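Local atomic coordinates of molybdopterin biosynthesis moeA protein (Pyrococcus horikoshii, PDB entry 1WU2), a protein that probably takes part in molybdenum cofactor biosynthesis, helping, as in other MoeA proteins, to insert molybdenum into molybdopterin. Residues A[68-79]-A[127-137]. Numbering follows the deposited sequence.
Sequences TFQAREYNPIEL and DKIYVLRPVAP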
loop_
_atom_site.group_PDB
_atom_site.type_symbol
_atom_site.label_atom_id
_atom_site.label_comp_id
_atom_site.label_asym_id
_atom_site.label_seq_id
_atom_site.Cartn_x
_atom_site.Cartn_y
_atom_site.Cartn_z
ATOM N N THR A 68 27.749 44.418 1.623
ATOM C CA THR A 68 28.280 43.979 0.333
ATOM C C THR A 68 27.343 44.283 -0.840
ATOM O O THR A 68 27.535 43.754 -1.933
ATOM C CB THR A 68 28.567 42.463 0.385
ATOM O OG1 THR A 68 27.343 41.741 0.559
ATOM C CG2 THR A 68 29.385 42.095 1.620
ATOM N N PHE A 69 26.341 45.133 -0.624
ATOM C CA PHE A 69 25.363 45.443 -1.670
ATOM C C PHE A 69 25.984 46.208 -2.845
ATOM O O PHE A 69 25.506 46.103 -3.975
ATOM C CB PHE A 69 24.180 46.233 -1.088
ATOM C CG PHE A 69 23.210 45.395 -0.278
ATOM C CD1 PHE A 69 23.400 44.026 -0.089
ATOM C CD2 PHE A 69 22.096 45.992 0.298
ATOM C CE1 PHE A 69 22.496 43.278 0.655
ATOM C CE2 PHE A 69 21.191 45.247 1.045
ATOM C CZ PHE A 69 21.392 43.888 1.223
ATOM N N GLN A 70 27.046 46.962 -2.574
ATOM C CA GLN A 70 27.755 47.718 -3.607
ATOM C C GLN A 70 29.073 47.022 -3.970
ATOM O O GLN A 70 30.092 47.676 -4.202
ATOM C CB GLN A 70 27.999 49.160 -3.129
ATOM C CG GLN A 70 26.885 50.145 -3.485
ATOM C CD GLN A 70 25.495 49.639 -3.131
ATOM O OE1 GLN A 70 25.030 49.818 -2.005
ATOM N NE2 GLN A 70 24.830 49.009 -4.095
ATOM N N ALA A 71 29.037 45.691 -4.033
ATOM C CA ALA A 71 30.222 44.889 -4.322
ATOM C C ALA A 71 30.216 44.443 -5.777
ATOM O O ALA A 71 29.214 43.929 -6.272
ATOM C CB ALA A 71 30.282 43.681 -3.402
ATOM N N ARG A 72 31.339 44.662 -6.456
ATOM C CA ARG A 72 31.517 44.259 -7.849
ATOM C C ARG A 72 32.922 43.681 -8.042
ATOM O O ARG A 72 33.689 43.574 -7.084
ATOM C CB ARG A 72 31.282 45.459 -8.775
ATOM C CG ARG A 72 29.827 45.920 -8.832
ATOM C CD ARG A 72 29.621 47.307 -9.432
ATOM N NE ARG A 72 28.934 48.214 -8.508
ATOM C CZ ARG A 72 29.519 49.171 -7.779
ATOM N NH1 ARG A 72 30.833 49.385 -7.838
ATOM N NH2 ARG A 72 28.776 49.927 -6.977
ATOM N N GLU A 73 33.249 43.286 -9.270
ATOM C CA GLU A 73 34.576 42.754 -9.575
ATOM C C GLU A 73 35.657 43.825 -9.390
ATOM O O GLU A 73 36.757 43.523 -8.923
ATOM C CB GLU A 73 34.612 42.189 -11.003
ATOM C CG GLU A 73 35.971 41.681 -11.477
ATOM C CD GLU A 73 36.586 40.651 -10.548
ATOM O OE1 GLU A 73 36.022 39.541 -10.426
ATOM O OE2 GLU A 73 37.640 40.945 -9.945
ATOM N N TYR A 74 35.333 45.069 -9.740
ATOM C CA TYR A 74 36.272 46.188 -9.622
ATOM C C TYR A 74 35.890 47.164 -8.502
ATOM O O TYR A 74 36.177 48.362 -8.577
ATOM C CB TYR A 74 36.391 46.909 -10.967
ATOM C CG TYR A 74 37.048 46.059 -12.029
ATOM C CD1 TYR A 74 36.312 45.128 -12.754
ATOM C CD2 TYR A 74 38.410 46.171 -12.296
ATOM C CE1 TYR A 74 36.909 44.338 -13.729
ATOM C CE2 TYR A 74 39.019 45.386 -13.270
ATOM C CZ TYR A 74 38.262 44.471 -13.982
ATOM O OH TYR A 74 38.856 43.691 -14.947
ATOM N N ASN A 75 35.238 46.635 -7.467
ATOM C CA ASN A 75 35.009 47.364 -6.222
ATOM C C ASN A 75 34.909 46.374 -5.055
ATOM O O ASN A 75 33.819 46.129 -4.532
ATOM C CB ASN A 75 33.751 48.234 -6.321
ATOM C CG ASN A 75 33.541 49.107 -5.091
ATOM O OD1 ASN A 75 34.492 49.656 -4.533
ATOM N ND2 ASN A 75 32.292 49.231 -4.660
ATOM N N PRO A 76 36.042 45.794 -4.659
ATOM C CA PRO A 76 36.055 44.800 -3.580
ATOM C C PRO A 76 35.829 45.433 -2.207
ATOM O O PRO A 76 36.629 46.269 -1.781
ATOM C CB PRO A 76 37.462 44.183 -3.671
ATOM C CG PRO A 76 38.079 44.739 -4.916
ATOM C CD PRO A 76 37.396 46.031 -5.193
ATOM N N ILE A 77 34.744 45.048 -1.539
ATOM C CA ILE A 77 34.490 45.494 -0.171
ATOM C C ILE A 77 35.408 44.708 0.761
ATOM O O ILE A 77 35.449 43.478 0.707
ATOM C CB ILE A 77 32.991 45.314 0.215
ATOM C CG1 ILE A 77 32.185 46.561 -0.167
ATOM C CG2 ILE A 77 32.820 45.044 1.715
ATOM C CD1 ILE A 77 31.932 46.702 -1.648
ATOM N N GLU A 78 36.146 45.425 1.604
ATOM C CA GLU A 78 37.050 44.803 2.563
ATOM C C GLU A 78 36.354 44.639 3.912
ATOM O O GLU A 78 35.694 45.559 4.392
ATOM C CB GLU A 78 38.317 45.649 2.725
ATOM C CG GLU A 78 39.464 44.922 3.409
ATOM C CD GLU A 78 40.606 45.848 3.781
ATOM O OE1 GLU A 78 40.575 46.410 4.897
ATOM O OE2 GLU A 78 41.536 46.013 2.963
ATOM N N LEU A 79 36.493 43.454 4.502
ATOM C CA LEU A 79 36.042 43.193 5.867
ATOM C C LEU A 79 37.225 42.715 6.708
ATOM O O LEU A 79 38.240 42.280 6.169
ATOM C CB LEU A 79 34.926 42.143 5.882
ATOM C CG LEU A 79 33.736 42.384 4.949
ATOM C CD1 LEU A 79 32.844 41.154 4.903
ATOM C CD2 LEU A 79 32.937 43.612 5.377
ATOM N N ASP A 127 44.610 39.161 7.516
ATOM C CA ASP A 127 43.461 39.236 8.424
ATOM C C ASP A 127 42.257 39.900 7.745
ATOM O O ASP A 127 41.266 40.220 8.400
ATOM C CB ASP A 127 43.838 40.002 9.706
ATOM C CG ASP A 127 44.365 39.089 10.811
ATOM O OD1 ASP A 127 44.927 39.618 11.795
ATOM O OD2 ASP A 127 44.265 37.842 10.792
ATOM N N LYS A 128 42.343 40.094 6.432
ATOM C CA LYS A 128 41.267 40.708 5.661
ATOM C C LYS A 128 40.682 39.691 4.683
ATOM O O LYS A 128 41.384 38.790 4.221
ATOM C CB LYS A 128 41.780 41.931 4.889
ATOM C CG LYS A 128 42.829 42.775 5.618
ATOM C CD LYS A 128 42.211 43.636 6.712
ATOM C CE LYS A 128 43.273 44.260 7.613
ATOM N NZ LYS A 128 43.133 43.822 9.035
ATOM N N ILE A 129 39.390 39.832 4.393
ATOM C CA ILE A 129 38.744 39.088 3.311
ATOM C C ILE A 129 38.165 40.060 2.289
ATOM O O ILE A 129 37.874 41.214 2.608
ATOM C CB ILE A 129 37.641 38.132 3.839
ATOM C CG1 ILE A 129 36.630 38.874 4.719
ATOM C CG2 ILE A 129 38.267 36.969 4.599
ATOM C CD1 ILE A 129 35.314 38.138 4.886
ATOM N N TYR A 130 38.004 39.586 1.059
ATOM C CA TYR A 130 37.510 40.425 -0.028
ATOM C C TYR A 130 36.330 39.765 -0.728
ATOM O O TYR A 130 36.422 38.629 -1.194
ATOM C CB TYR A 130 38.642 40.730 -1.010
ATOM C CG TYR A 130 39.707 41.601 -0.387
ATOM C CD1 TYR A 130 40.779 41.039 0.297
ATOM C CD2 TYR A 130 39.623 42.988 -0.452
ATOM C CE1 TYR A 130 41.751 41.833 0.887
ATOM C CE2 TYR A 130 40.590 43.793 0.135
ATOM C CZ TYR A 130 41.650 43.209 0.803
ATOM O OH TYR A 130 42.610 43.999 1.387
ATOM N N VAL A 131 35.220 40.494 -0.784
ATOM C CA VAL A 131 33.990 40.004 -1.389
ATOM C C VAL A 131 33.741 40.761 -2.698
ATOM O O VAL A 131 33.714 41.994 -2.726
ATOM C CB VAL A 131 32.782 40.119 -0.414
ATOM C CG1 VAL A 131 32.666 41.517 0.187
ATOM C CG2 VAL A 131 31.487 39.726 -1.105
ATOM N N LEU A 132 33.573 40.002 -3.776
ATOM C CA LEU A 132 33.490 40.548 -5.128
ATOM C C LEU A 132 32.051 40.649 -5.638
ATOM O O LEU A 132 31.807 41.239 -6.692
ATOM C CB LEU A 132 34.313 39.676 -6.082
ATOM C CG LEU A 132 35.697 39.250 -5.570
ATOM C CD1 LEU A 132 36.272 38.105 -6.390
ATOM C CD2 LEU A 132 36.652 40.433 -5.575
ATOM N N ARG A 133 31.103 40.069 -4.900
ATOM C CA ARG A 133 29.697 40.070 -5.302
ATOM C C ARG A 133 28.754 40.250 -4.109
ATOM O O ARG A 133 29.089 39.860 -2.990
ATOM C CB ARG A 133 29.362 38.763 -6.026
ATOM C CG ARG A 133 29.318 38.881 -7.539
ATOM C CD ARG A 133 30.637 38.573 -8.223
ATOM N NE ARG A 133 30.726 39.147 -9.566
ATOM C CZ ARG A 133 31.646 38.812 -10.473
ATOM N NH1 ARG A 133 32.578 37.901 -10.198
ATOM N NH2 ARG A 133 31.638 39.392 -11.668
ATOM N N PRO A 134 27.574 40.828 -4.341
ATOM C CA PRO A 134 26.608 41.044 -3.256
ATOM C C PRO A 134 26.082 39.753 -2.628
ATOM O O PRO A 134 25.697 38.819 -3.334
ATOM C CB PRO A 134 25.469 41.817 -3.935
ATOM C CG PRO A 134 26.056 42.352 -5.189
ATOM C CD PRO A 134 27.063 41.340 -5.624
ATOM N N VAL A 135 26.070 39.731 -1.298
ATOM C CA VAL A 135 25.598 38.600 -0.516
ATOM C C VAL A 135 24.182 38.900 -0.031
ATOM O O VAL A 135 23.920 39.975 0.506
ATOM C CB VAL A 135 26.528 38.347 0.694
ATOM C CG1 VAL A 135 25.987 37.236 1.591
ATOM C CG2 VAL A 135 27.934 38.013 0.215
ATOM N N ALA A 136 23.275 37.948 -0.227
ATOM C CA ALA A 136 21.886 38.098 0.198
ATOM C C ALA A 136 21.758 37.908 1.710
ATOM O O ALA A 136 22.509 37.129 2.294
ATOM C CB ALA A 136 21.007 37.093 -0.524
ATOM N N PRO A 137 20.826 38.624 2.344
ATOM C CA PRO A 137 20.465 38.336 3.737
ATOM C C PRO A 137 19.912 36.918 3.880
ATOM O O PRO A 137 18.986 36.540 3.166
ATOM C CB PRO A 137 19.380 39.378 4.048
ATOM C CG PRO A 137 19.581 40.455 3.044
ATOM C CD PRO A 137 20.075 39.776 1.813
HETATM O O HOH W 1 30.455 42.330 -10.710
#
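I77 faces V131 and L79 faces I129 in hydrogen-bonded antiparallel pairs. The L79 N to I129 O and I129 N to L79 O bonds are both 3.2 Å, whereas those between I77 and V131 are weak. Past the strand ends a side chain takes over: V135 N donates to T68 OG1 at 3.0 Å, nearly straight at 162°, and the same hydroxyl is also hydrogen-bonded to A65 O. A chi1 of 65° turns T68 OG1 toward V135 N and lays T68 CG2 against V131 CG1, 3.6 Å away. A valine here would probably leave V135 N without its acceptor and A65 O without its partner. I77 and V131 lie side by side, I77 CB 3.8 Å from V131 CG1, and L79 CB meets I129 CG1. On the other face, E78 and Y130 form the non-hydrogen-bonded pair, linked by a weak hydrogen bond, 2.8 Å from Y130 OH to E78 OE2, the carboxylate standing 86° to the ring. At the turn, E73 OE1 and R133 NH1 make a long salt bridge of 3.8 Å; the oxygen lies well off the guanidinium plane, where no N-H points at it. Within the mixed sheet, strand 128-131 lies between 77-84 and 123-125, while T68, L79 and V135 pack on I63 of strand 60-63.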